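Local atomic coordinates of uncharacterized protein (Legionella pneumophila subsp. pneumophila str. Philadelphia 1, PDB entry 4EZI), a protein that is of unknown function but has the alpha/beta-hydrolase fold and may act as an ester-cleaving enzyme such as a triacylglycerol lipase. Residues Leu43-Tyr48 / Val90-Asn95; Ala199-Glu204 / Glu327-Ser332; Phe209-Pro214 / Ala220-Phe225; Gly314-Gly317 / Pro322-Gly325. One frame throughout, in Å; residues are numbered along the deposited sequence.

Interaction 1: residues Leu43-Tyr48 / Val90-Asn95; sequences LYKINY and VPSRNN
Lys45 lays its aliphatic chain against Ser92, and the contact can be followed outward along the lysine. CB lies loosely over the backbone O of Ser92. Lys45 CG, set anti to the backbone N (chi1 170°), comes alongside Ser92 CB at 3.8 Å. Lys45 CD makes the closest approach, 3.6 Å from Ser92 CB, with Ser92 O beside it. Lys45 CD also lies 4.0 Å from Arg93 NH1, approaching that guanidinium obliquely. Bends at chi3 and chi4, about the CG-CD and CD-CE bonds, turn NZ to a salt bridge with Asp123, which lies outside both segments. Asp123 also pairs with the Arg93 guanidinium. Lys45 NZ and Arg93 NH1 stand 4.9 Å apart, and the shared carboxylate probably offsets the repulsion of the like charges.

Within the alpha/beta-hydrolase fold this joins strand 41-51, in the antiparallel part of the central sheet, to a short 3-10 turn in the loop between strand 74-80 and helix 99-108. A serine suits the turn because its small CB lets the lysine methylenes lie close while its hydroxyl is used for polar bonds. Ser92 OG receives a hydrogen bond from Arg93 NH1 (2.9 Å), the oxygen lying 20° out of the guanidinium plane, and is also hydrogen-bonded to Asp117. Two residues earlier on the strand, Leu43 crosses Asn94 at about a right angle, Leu43 CD1 lying 3.4 Å from Asn94 ND2, while Asn94 OD1 is hydrogen-bonded to Asn98.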
loop_
_atom_site.group_PDB
_atom_site.type_symbol
_atom_site.label_atom_id
_atom_site.label_comp_id
_atom_site.label_asym_id
_atom_site.label_seq_id
_atom_site.Cartn_x
_atom_site.Cartn_y
_atom_site.Cartn_z
ATOM N N LEU A 43 -20.673 4.769 0.018
ATOM C CA LEU A 43 -19.636 3.994 0.669
ATOM C C LEU A 43 -20.173 2.704 1.271
ATOM O O LEU A 43 -21.250 2.704 1.875
ATOM C CB LEU A 43 -19.015 4.816 1.816
ATOM C CG LEU A 43 -18.473 6.197 1.528
ATOM C CD1 LEU A 43 -17.803 6.790 2.777
ATOM C CD2 LEU A 43 -17.492 6.132 0.442
ATOM N N TYR A 44 -19.352 1.653 1.169
ATOM C CA TYR A 44 -19.608 0.363 1.788
ATOM C C TYR A 44 -18.342 -0.131 2.449
ATOM O O TYR A 44 -17.250 -0.045 1.863
ATOM C CB TYR A 44 -20.027 -0.670 0.751
ATOM C CG TYR A 44 -21.388 -0.405 0.148
ATOM C CD1 TYR A 44 -22.540 -0.797 0.808
ATOM C CD2 TYR A 44 -21.516 0.226 -1.072
ATOM C CE1 TYR A 44 -23.799 -0.576 0.267
ATOM C CE2 TYR A 44 -22.788 0.485 -1.614
ATOM C CZ TYR A 44 -23.911 0.088 -0.917
ATOM O OH TYR A 44 -25.161 0.326 -1.455
ATOM N N LYS A 45 -18.479 -0.684 3.653
ATOM C CA LYS A 45 -17.421 -1.505 4.245
ATOM C C LYS A 45 -17.753 -2.959 3.967
ATOM O O LYS A 45 -18.898 -3.395 4.219
ATOM C CB LYS A 45 -17.318 -1.260 5.767
ATOM C CG LYS A 45 -16.416 -2.250 6.494
ATOM C CD LYS A 45 -16.075 -1.773 7.922
ATOM C CE LYS A 45 -17.185 -1.931 8.873
ATOM N NZ LYS A 45 -17.345 -3.353 9.068
ATOM N N ILE A 46 -16.781 -3.694 3.432
ATOM C CA ILE A 46 -16.998 -5.086 3.110
ATOM C C ILE A 46 -16.056 -5.983 3.901
ATOM O O ILE A 46 -14.981 -5.576 4.320
ATOM C CB ILE A 46 -16.880 -5.366 1.581
ATOM C CG1 ILE A 46 -15.428 -5.332 1.063
ATOM C CG2 ILE A 46 -17.738 -4.397 0.761
ATOM C CD1 ILE A 46 -15.327 -5.739 -0.440
ATOM N N ASN A 47 -16.494 -7.229 4.048
ATOM C CA ASN A 47 -15.687 -8.309 4.567
ATOM C C ASN A 47 -15.611 -9.409 3.526
ATOM O O ASN A 47 -16.616 -9.692 2.835
ATOM C CB ASN A 47 -16.250 -8.828 5.879
ATOM C CG ASN A 47 -16.499 -7.727 6.866
ATOM O OD1 ASN A 47 -17.599 -7.169 6.938
ATOM N ND2 ASN A 47 -15.476 -7.394 7.641
ATOM N N TYR A 48 -14.444 -10.022 3.397
ATOM C CA TYR A 48 -14.199 -10.963 2.320
ATOM C C TYR A 48 -13.222 -12.047 2.749
ATOM O O TYR A 48 -12.400 -11.877 3.657
ATOM C CB TYR A 48 -13.699 -10.220 1.070
ATOM C CG TYR A 48 -12.325 -9.610 1.229
ATOM C CD1 TYR A 48 -12.149 -8.371 1.850
ATOM C CD2 TYR A 48 -11.181 -10.292 0.794
ATOM C CE1 TYR A 48 -10.901 -7.819 1.995
ATOM C CE2 TYR A 48 -9.924 -9.744 0.955
ATOM C CZ TYR A 48 -9.779 -8.493 1.523
ATOM O OH TYR A 48 -8.531 -7.927 1.691
ATOM N N VAL A 90 -7.611 2.727 9.046
ATOM C CA VAL A 90 -7.597 2.026 7.780
ATOM C C VAL A 90 -8.839 2.436 6.986
ATOM O O VAL A 90 -9.822 2.909 7.578
ATOM C CB VAL A 90 -7.506 0.483 7.938
ATOM C CG1 VAL A 90 -6.113 0.097 8.478
ATOM C CG2 VAL A 90 -8.646 -0.071 8.808
ATOM N N PRO A 91 -8.835 2.209 5.667
ATOM C CA PRO A 91 -9.900 2.764 4.826
ATOM C C PRO A 91 -11.338 2.376 5.199
ATOM O O PRO A 91 -12.239 3.180 5.011
ATOM C CB PRO A 91 -9.508 2.296 3.415
ATOM C CG PRO A 91 -8.014 2.275 3.486
ATOM C CD PRO A 91 -7.723 1.691 4.849
ATOM N N SER A 92 -11.568 1.173 5.714
ATOM C CA SER A 92 -12.937 0.789 6.032
ATOM C C SER A 92 -13.571 1.663 7.105
ATOM O O SER A 92 -14.797 1.657 7.240
ATOM C CB SER A 92 -13.009 -0.662 6.484
ATOM O OG SER A 92 -12.326 -0.883 7.701
ATOM N N ARG A 93 -12.761 2.410 7.866
ATOM C CA ARG A 93 -13.293 3.359 8.843
ATOM C C ARG A 93 -13.552 4.739 8.254
ATOM O O ARG A 93 -14.217 5.558 8.883
ATOM C CB ARG A 93 -12.376 3.486 10.074
ATOM C CG ARG A 93 -12.452 2.333 11.048
ATOM C CD ARG A 93 -11.883 1.035 10.536
ATOM N NE ARG A 93 -11.940 0.025 11.597
ATOM C CZ ARG A 93 -12.496 -1.168 11.512
ATOM N NH1 ARG A 93 -12.982 -1.636 10.386
ATOM N NH2 ARG A 93 -12.489 -1.946 12.584
ATOM N N ASN A 94 -12.995 5.007 7.079
ATOM C CA ASN A 94 -13.099 6.302 6.434
ATOM C C ASN A 94 -13.033 7.501 7.389
ATOM O O ASN A 94 -13.951 8.321 7.439
ATOM C CB ASN A 94 -14.323 6.421 5.514
ATOM C CG ASN A 94 -14.212 7.647 4.606
ATOM O OD1 ASN A 94 -13.140 7.893 4.050
ATOM N ND2 ASN A 94 -15.299 8.382 4.436
ATOM N N ASN A 95 -11.891 7.635 8.059
ATOM C CA ASN A 95 -11.650 8.811 8.845
ATOM C C ASN A 95 -11.168 9.951 7.931
ATOM O O ASN A 95 -10.991 9.787 6.722
ATOM C CB ASN A 95 -10.690 8.531 10.002
ATOM C CG ASN A 95 -9.315 8.130 9.567
ATOM O OD1 ASN A 95 -8.834 8.541 8.514
ATOM N ND2 ASN A 95 -8.659 7.323 10.383
#

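Interaction 2: residues Ala199-Glu204 / Glu327-Ser332; sequences APYGWE and EMAYHS
The ring of Tyr201 meets the methyl group of Ala329 obliquely, the methyl coming neither squarely over the face nor in at the edge. CB of Ala329 lies 3.5 Å from Tyr201 CD1 and 3.8 Å from both Tyr201 CG and Tyr201 CE1, so it touches the CG-CD1-CE1 side of the ring. The ring is swung here because CG stands anti to the carbonyl carbon (chi1 -59°), beside the backbone N. An alanine suits this point of helix 323-334: a single methyl allows the ring to come close to the helix, the CA atoms of Tyr201 and Ala329 being 6.7 Å apart.

The preceding residue, Met328, present as selenomethionine, reaches across with its terminal methyl. In the conformer described, one of two, its chain leaves the helix extended and then bends at chi3 (74°), which brings CE back over the backbone of the other segment. There Met328 CE is 3.7 Å from Gly202 CA and also 3.7 Å from Tyr201 O, with Tyr201 CB a little further off at 4.1 Å. The flexible, unbranched chain can fit an irregular stretch of main chain. Gly202 suits the place: it has a positive phi (90°), and its lack of a side chain probably leaves room for the methyl.

No hydrogen bond crosses the contact. Leu312 of strand 310-314 touches both Tyr201 and Ala329, closing the apolar cluster from the sheet side. Gly202 is the N-cap of helix 203-212, and the packing is that of an alpha/beta-hydrolase fold, where the loop leaving strand 193-197 is laid against a helix flanking the parallel part of the sheet.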
loop_
_atom_site.group_PDB
_atom_site.type_symbol
_atom_site.label_atom_id
_atom_site.label_comp_id
_atom_site.label_asym_id
_atom_site.label_seq_id
_atom_site.Cartn_x
_atom_site.Cartn_y
_atom_site.Cartn_z
ATOM N N ALA A 199 7.559 3.698 -3.222
ATOM C CA ALA A 199 7.652 2.343 -2.705
ATOM C C ALA A 199 9.080 2.028 -2.279
ATOM O O ALA A 199 10.045 2.562 -2.827
ATOM C CB ALA A 199 7.263 1.355 -3.757
ATOM N N PRO A 200 9.248 1.088 -1.343
ATOM C CA PRO A 200 10.565 0.492 -1.081
ATOM C C PRO A 200 10.888 -0.516 -2.152
ATOM O O PRO A 200 10.077 -1.379 -2.442
ATOM C CB PRO A 200 10.396 -0.191 0.275
ATOM C CG PRO A 200 8.939 -0.570 0.317
ATOM C CD PRO A 200 8.209 0.532 -0.454
ATOM N N TYR A 201 12.073 -0.399 -2.738
ATOM C CA TYR A 201 12.558 -1.329 -3.727
ATOM C C TYR A 201 13.928 -1.859 -3.310
ATOM O O TYR A 201 14.846 -1.094 -3.045
ATOM C CB TYR A 201 12.717 -0.688 -5.111
ATOM C CG TYR A 201 11.455 -0.098 -5.723
ATOM C CD1 TYR A 201 10.565 -0.881 -6.455
ATOM C CD2 TYR A 201 11.175 1.233 -5.565
ATOM C CE1 TYR A 201 9.415 -0.305 -7.042
ATOM C CE2 TYR A 201 10.040 1.810 -6.127
ATOM C CZ TYR A 201 9.151 1.028 -6.840
ATOM O OH TYR A 201 8.013 1.572 -7.379
ATOM N N GLY A 202 14.026 -3.173 -3.246
ATOM C CA GLY A 202 15.286 -3.861 -3.018
ATOM C C GLY A 202 15.591 -4.093 -1.557
ATOM O O GLY A 202 15.628 -3.152 -0.750
ATOM N N TRP A 203 15.854 -5.346 -1.207
ATOM C CA TRP A 203 16.149 -5.701 0.176
ATOM C C TRP A 203 17.410 -4.988 0.666
ATOM O O TRP A 203 17.389 -4.314 1.685
ATOM C CB TRP A 203 16.302 -7.209 0.286
ATOM C CG TRP A 203 16.719 -7.655 1.632
ATOM C CD1 TRP A 203 17.912 -8.211 1.974
ATOM C CD2 TRP A 203 15.975 -7.519 2.852
ATOM N NE1 TRP A 203 17.953 -8.466 3.326
ATOM C CE2 TRP A 203 16.779 -8.044 3.886
ATOM C CE3 TRP A 203 14.707 -7.013 3.181
ATOM C CZ2 TRP A 203 16.359 -8.071 5.209
ATOM C CZ3 TRP A 203 14.287 -7.051 4.488
ATOM C CH2 TRP A 203 15.111 -7.575 5.493
ATOM N N GLU A 204 18.511 -5.167 -0.059
ATOM C CA GLU A 204 19.760 -4.544 0.375
ATOM C C GLU A 204 19.657 -3.009 0.380
ATOM O O GLU A 204 20.089 -2.338 1.310
ATOM C CB GLU A 204 20.937 -5.026 -0.486
ATOM C CG GLU A 204 22.305 -4.462 -0.013
ATOM C CD GLU A 204 23.496 -4.962 -0.828
ATOM O OE1 GLU A 204 23.291 -5.598 -1.898
ATOM O OE2 GLU A 204 24.644 -4.707 -0.371
ATOM N N GLU A 327 15.127 3.836 -8.954
ATOM C CA GLU A 327 15.936 3.911 -10.172
ATOM C C GLU A 327 16.369 2.518 -10.621
ATOM O O GLU A 327 16.274 2.151 -11.802
ATOM C CB GLU A 327 17.129 4.838 -9.959
ATOM C CG GLU A 327 16.715 6.280 -9.811
ATOM C CD GLU A 327 17.824 7.225 -9.402
ATOM O OE1 GLU A 327 18.669 6.823 -8.565
ATOM O OE2 GLU A 327 17.799 8.389 -9.873
HETATM N N MSE A 328 16.789 1.702 -9.666
HETATM C CA MSE A 328 17.160 0.307 -9.924
HETATM C C MSE A 328 15.976 -0.480 -10.485
HETATM O O MSE A 328 16.089 -1.201 -11.480
HETATM C CB MSE A 328 17.637 -0.330 -8.623
HETATM C CG MSE A 328 17.822 -1.829 -8.690
HETATM SE SE MSE A 328 18.086 -2.507 -6.901
HETATM C CE MSE A 328 16.245 -2.333 -6.267
ATOM N N ALA A 329 14.801 -0.334 -9.863
ATOM C CA ALA A 329 13.599 -1.039 -10.316
ATOM C C ALA A 329 13.217 -0.593 -11.729
ATOM O O ALA A 329 12.836 -1.425 -12.562
ATOM C CB ALA A 329 12.444 -0.800 -9.353
ATOM N N TYR A 330 13.312 0.704 -11.987
ATOM C CA TYR A 330 13.003 1.251 -13.320
ATOM C C TYR A 330 13.834 0.556 -14.408
ATOM O O TYR A 330 13.292 0.038 -15.398
ATOM C CB TYR A 330 13.275 2.741 -13.342
ATOM C CG TYR A 330 13.249 3.335 -14.739
ATOM C CD1 TYR A 330 12.044 3.554 -15.403
ATOM C CD2 TYR A 330 14.430 3.675 -15.377
ATOM C CE1 TYR A 330 12.017 4.097 -16.692
ATOM C CE2 TYR A 330 14.413 4.209 -16.667
ATOM C CZ TYR A 330 13.215 4.415 -17.324
ATOM O OH TYR A 330 13.209 4.968 -18.607
ATOM N N HIS A 331 15.147 0.491 -14.209
ATOM C CA HIS A 331 15.990 -0.144 -15.218
ATOM C C HIS A 331 15.678 -1.620 -15.346
ATOM O O HIS A 331 15.718 -2.168 -16.443
ATOM C CB HIS A 331 17.465 0.098 -14.939
ATOM C CG HIS A 331 17.848 1.533 -15.078
ATOM N ND1 HIS A 331 17.733 2.215 -16.274
ATOM C CD2 HIS A 331 18.317 2.429 -14.177
ATOM C CE1 HIS A 331 18.119 3.465 -16.100
ATOM N NE2 HIS A 331 18.472 3.623 -14.835
ATOM N N SER A 332 15.372 -2.278 -14.248
ATOM C CA SER A 332 14.995 -3.674 -14.297
ATOM C C SER A 332 13.715 -3.914 -15.117
ATOM O O SER A 332 13.677 -4.787 -15.982
ATOM C CB SER A 332 14.887 -4.235 -12.871
ATOM O OG SER A 332 14.591 -5.615 -12.880
#

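Interaction 3: residues Phe209-Pro214 / Ala220-Phe225; sequences FVMLEP and AYLAYF
Val210 and Leu222 slide past each other in opposite directions, each side chain running alongside the other. The valine does the touching with a single branch: Val210 CG1, anti to the backbone N (chi1 -178°), is directed at the leucine and lies 3.6 Å from Leu222 CG. Val210 CG1 is also 3.6 Å from Leu222 CD1 and 3.9 Å from Leu222 CD2, so it nestles against the fork of the leucine and meets both of its arms. Beta-branched valine suits this position because its methyls are carried close to the helix, which lets the two backbones draw to 7.7 Å between the CA atoms of Val210 and Leu222.

Met211, present as selenomethionine, comes in at a slant instead. In the conformer described, one of two, Met211 CG lies 3.7 Å from Leu222 CD1. That leucine methyl touches both Val210 and Met211, from directions roughly at right angles. Leucine, with two methyls on a short stem, can pack against both residues at once. The contact is wholly apolar and buried.

Helix 203-212 and helix 218-233, separated by a short connection, are thereby packed as a helical pair. Met211 continues onto Phe226 of the second helix and onto Ile285 of helix 278-285, while Pro272, in a loop, touches Leu222. The pair belongs to the run of helices between strands 193-197 and 310-314, consistent with the cap region common in alpha/beta hydrolases.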
loop_
_atom_site.group_PDB
_atom_site.type_symbol
_atom_site.label_atom_id
_atom_site.label_comp_id
_atom_site.label_asym_id
_atom_site.label_seq_id
_atom_site.Cartn_x
_atom_site.Cartn_y
_atom_site.Cartn_z
ATOM N N PHE A 209 19.402 1.844 3.719
ATOM C CA PHE A 209 18.883 3.180 3.851
ATOM C C PHE A 209 18.187 3.360 5.210
ATOM O O PHE A 209 18.387 4.358 5.885
ATOM C CB PHE A 209 17.955 3.438 2.676
ATOM C CG PHE A 209 17.598 4.868 2.469
ATOM C CD1 PHE A 209 18.540 5.736 1.951
ATOM C CD2 PHE A 209 16.347 5.346 2.765
ATOM C CE1 PHE A 209 18.234 7.034 1.681
ATOM C CE2 PHE A 209 16.017 6.638 2.494
ATOM C CZ PHE A 209 16.968 7.496 1.943
ATOM N N VAL A 210 17.357 2.396 5.590
ATOM C CA VAL A 210 16.544 2.551 6.783
ATOM C C VAL A 210 17.392 2.339 8.038
ATOM O O VAL A 210 17.222 3.030 9.033
ATOM C CB VAL A 210 15.283 1.653 6.703
ATOM C CG1 VAL A 210 14.410 1.833 7.907
ATOM C CG2 VAL A 210 14.478 1.971 5.434
HETATM N N MSE A 211 18.331 1.388 8.001
HETATM C CA MSE A 211 19.163 1.129 9.175
HETATM C C MSE A 211 20.253 2.166 9.369
HETATM O O MSE A 211 20.540 2.530 10.498
HETATM C CB MSE A 211 19.811 -0.237 9.070
HETATM C CG MSE A 211 18.844 -1.382 9.206
HETATM SE SE MSE A 211 19.713 -3.028 9.708
HETATM C CE MSE A 211 18.237 -3.863 10.635
ATOM N N LEU A 212 20.889 2.598 8.265
ATOM C CA LEU A 212 22.094 3.456 8.354
ATOM C C LEU A 212 21.912 4.892 7.919
ATOM O O LEU A 212 22.752 5.723 8.258
ATOM C CB LEU A 212 23.241 2.850 7.546
ATOM C CG LEU A 212 23.760 1.510 8.037
ATOM C CD1 LEU A 212 24.744 0.924 7.041
ATOM C CD2 LEU A 212 24.422 1.630 9.423
ATOM N N GLU A 213 20.818 5.210 7.235
ATOM C CA GLU A 213 20.450 6.602 6.967
ATOM C C GLU A 213 19.026 6.844 7.510
ATOM O O GLU A 213 18.133 7.272 6.782
ATOM C CB GLU A 213 20.514 6.894 5.489
ATOM C CG GLU A 213 21.872 6.584 4.901
ATOM C CD GLU A 213 21.975 7.022 3.465
ATOM O OE1 GLU A 213 21.822 8.233 3.192
ATOM O OE2 GLU A 213 22.172 6.151 2.615
ATOM N N PRO A 214 18.807 6.569 8.797
ATOM C CA PRO A 214 17.439 6.560 9.283
ATOM C C PRO A 214 16.748 7.906 9.246
ATOM O O PRO A 214 17.197 8.872 9.871
ATOM C CB PRO A 214 17.596 6.097 10.730
ATOM C CG PRO A 214 18.978 6.508 11.079
ATOM C CD PRO A 214 19.743 6.174 9.858
ATOM N N ALA A 220 10.670 2.808 13.804
ATOM C CA ALA A 220 9.316 2.253 13.859
ATOM C C ALA A 220 9.079 1.263 12.727
ATOM O O ALA A 220 8.502 0.197 12.938
ATOM C CB ALA A 220 8.272 3.359 13.867
ATOM N N TYR A 221 9.472 1.606 11.498
ATOM C CA TYR A 221 9.295 0.692 10.388
ATOM C C TYR A 221 10.023 -0.636 10.653
ATOM O O TYR A 221 9.512 -1.720 10.369
ATOM C CB TYR A 221 9.837 1.286 9.092
ATOM C CG TYR A 221 9.184 2.529 8.542
ATOM C CD1 TYR A 221 7.821 2.735 8.628
ATOM C CD2 TYR A 221 9.932 3.459 7.866
ATOM C CE1 TYR A 221 7.218 3.845 8.033
ATOM C CE2 TYR A 221 9.352 4.572 7.272
ATOM C CZ TYR A 221 7.979 4.765 7.380
ATOM O OH TYR A 221 7.390 5.853 6.786
ATOM N N LEU A 222 11.272 -0.554 11.095
ATOM C CA LEU A 222 12.075 -1.762 11.291
ATOM C C LEU A 222 11.556 -2.593 12.443
ATOM O O LEU A 222 11.557 -3.824 12.371
ATOM C CB LEU A 222 13.557 -1.411 11.491
ATOM C CG LEU A 222 14.223 -0.859 10.229
ATOM C CD1 LEU A 222 15.589 -0.283 10.584
ATOM C CD2 LEU A 222 14.349 -1.893 9.124
ATOM N N ALA A 223 11.139 -1.930 13.513
ATOM C CA ALA A 223 10.534 -2.643 14.643
ATOM C C ALA A 223 9.289 -3.430 14.165
ATOM O O ALA A 223 9.142 -4.625 14.439
ATOM C CB ALA A 223 10.156 -1.644 15.723
ATOM N N TYR A 224 8.438 -2.754 13.407
ATOM C CA TYR A 224 7.223 -3.394 12.892
ATOM C C TYR A 224 7.573 -4.573 11.992
ATOM O O TYR A 224 7.009 -5.668 12.078
ATOM C CB TYR A 224 6.412 -2.338 12.136
ATOM C CG TYR A 224 4.938 -2.542 11.848
ATOM C CD1 TYR A 224 4.188 -3.567 12.403
ATOM C CD2 TYR A 224 4.273 -1.618 11.073
ATOM C CE1 TYR A 224 2.818 -3.626 12.218
ATOM C CE2 TYR A 224 2.881 -1.674 10.890
ATOM C CZ TYR A 224 2.165 -2.679 11.451
ATOM O OH TYR A 224 0.801 -2.725 11.304
ATOM N N PHE A 225 8.532 -4.357 11.091
ATOM C CA PHE A 225 8.865 -5.356 10.120
ATOM C C PHE A 225 9.400 -6.637 10.758
ATOM O O PHE A 225 8.927 -7.728 10.481
ATOM C CB PHE A 225 9.885 -4.813 9.088
ATOM C CG PHE A 225 10.234 -5.826 8.033
ATOM C CD1 PHE A 225 9.344 -6.094 7.007
ATOM C CD2 PHE A 225 11.395 -6.570 8.103
ATOM C CE1 PHE A 225 9.587 -7.061 6.074
ATOM C CE2 PHE A 225 11.643 -7.547 7.150
ATOM C CZ PHE A 225 10.739 -7.784 6.139
#

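Interaction 4: residues Gly314-Gly317 / Pro322-Gly325; sequences GTKG and PYAG
Tyr323 lies against the chain of Gly314-Lys316, with one face of its ring under the side chain of Lys316. This is the snug part of the contact. Lys316 CG sits 3.7 Å from the centroid of the Tyr323 ring, 13° off the normal, which makes a CH-pi interaction over the middle of the ring. On another flank Tyr323 CD1 is 3.4 Å from Thr315 O, approached obliquely, and the backbone C of Gly314 lies at the ring edge, 4.0 Å from Tyr323 CE1. Tyr323 reaches this slot because its CG is anti to the backbone N (chi1 -162°). Buried Thr315 turns its side chain away from Tyr323: Thr315 OG1 accepts a hydrogen bond from Gly317 N (3.0 Å, 148°) and is also hydrogen-bonded to the main-chain oxygens of Leu349 and Ser346.

The outer side is looser. Lys316 is an exposed residue whose chain runs on extended across the CD2-CE2 side of the ring, Lys316 CE coming within 3.8 Å of Tyr323 CE2. A long hydrocarbon chain suits a place where methylenes can shield an aromatic face while the ammonium end stays at the surface.

The bond from Gly317 N to Thr315 OG1 defines an ST turn, which shapes the chain just after strand 310-314. Asp318 follows immediately, and with Ser169 and His351 it has the geometry of a Ser-His-Asp triad, consistent with the catalytic acid loop of an alpha/beta hydrolase.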
loop_
_atom_site.group_PDB
_atom_site.type_symbol
_atom_site.label_atom_id
_atom_site.label_comp_id
_atom_site.label_asym_id
_atom_site.label_seq_id
_atom_site.Cartn_x
_atom_site.Cartn_y
_atom_site.Cartn_z
ATOM N N GLY A 314 7.818 9.017 -7.160
ATOM C CA GLY A 314 8.269 9.285 -5.810
ATOM C C GLY A 314 8.928 10.634 -5.723
ATOM O O GLY A 314 8.606 11.535 -6.514
ATOM N N THR A 315 9.862 10.770 -4.786
ATOM C CA THR A 315 10.561 12.011 -4.548
ATOM C C THR A 315 12.028 11.733 -4.244
ATOM O O THR A 315 12.354 10.901 -3.391
ATOM C CB THR A 315 9.956 12.845 -3.405
ATOM O OG1 THR A 315 10.822 13.967 -3.149
ATOM C CG2 THR A 315 9.717 12.025 -2.105
ATOM N N LYS A 316 12.930 12.420 -4.936
ATOM C CA LYS A 316 14.346 12.335 -4.647
ATOM C C LYS A 316 14.696 12.901 -3.270
ATOM O O LYS A 316 15.784 12.633 -2.748
ATOM C CB LYS A 316 15.193 12.990 -5.765
ATOM C CG LYS A 316 15.175 12.188 -7.041
ATOM C CD LYS A 316 15.862 12.917 -8.181
ATOM C CE LYS A 316 15.930 12.075 -9.430
ATOM N NZ LYS A 316 16.694 12.796 -10.492
ATOM N N GLY A 317 13.758 13.609 -2.651
ATOM C CA GLY A 317 13.914 14.056 -1.264
ATOM C C GLY A 317 13.558 13.031 -0.219
ATOM O O GLY A 317 13.601 13.318 0.962
ATOM N N PRO A 322 14.582 4.556 -0.233
ATOM C CA PRO A 322 15.645 5.081 -1.074
ATOM C C PRO A 322 15.203 5.282 -2.508
ATOM O O PRO A 322 14.767 4.342 -3.178
ATOM C CB PRO A 322 16.726 4.006 -0.992
ATOM C CG PRO A 322 15.988 2.748 -0.707
ATOM C CD PRO A 322 14.838 3.166 0.172
ATOM N N TYR A 323 15.358 6.492 -3.015
ATOM C CA TYR A 323 15.046 6.763 -4.414
ATOM C C TYR A 323 15.920 5.925 -5.335
ATOM O O TYR A 323 15.487 5.548 -6.426
ATOM C CB TYR A 323 15.140 8.259 -4.729
ATOM C CG TYR A 323 14.405 8.583 -6.015
ATOM C CD1 TYR A 323 13.039 8.841 -5.987
ATOM C CD2 TYR A 323 15.035 8.580 -7.238
ATOM C CE1 TYR A 323 12.329 9.098 -7.115
ATOM C CE2 TYR A 323 14.305 8.830 -8.414
ATOM C CZ TYR A 323 12.946 9.084 -8.332
ATOM O OH TYR A 323 12.218 9.341 -9.471
ATOM N N ALA A 324 17.152 5.626 -4.907
ATOM C CA ALA A 324 18.020 4.737 -5.681
ATOM C C ALA A 324 17.362 3.385 -5.946
ATOM O O ALA A 324 17.627 2.749 -6.961
ATOM C CB ALA A 324 19.379 4.556 -5.001
ATOM N N GLY A 325 16.523 2.919 -5.027
ATOM C CA GLY A 325 15.797 1.681 -5.267
ATOM C C GLY A 325 14.809 1.811 -6.428
ATOM O O GLY A 325 14.681 0.918 -7.256
#

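How the interactions relate
Interactions 2, 3 and 4 form a connected group, whereas interaction 1 stands apart across the chain's centre, its centre about 31 Å from those of interactions 2 and 4. Interactions 2 and 4 share helix 323-334, with centres about 10 Å apart, and touch where Tyr201 CB lies 3.3 Å from Gly325 O. Helix 203-212 joins interaction 2 to interaction 3, where Trp203 CZ3 packs 3.8 Å from Phe225 CE2. Phe209 CD2, 3.6 Å from Pro322 N, links interactions 3 and 4. The probable triad acid, Asp318, falls between the segments of interaction 4, and a bound PEG lies about 4 Å from the Leu222 side chain.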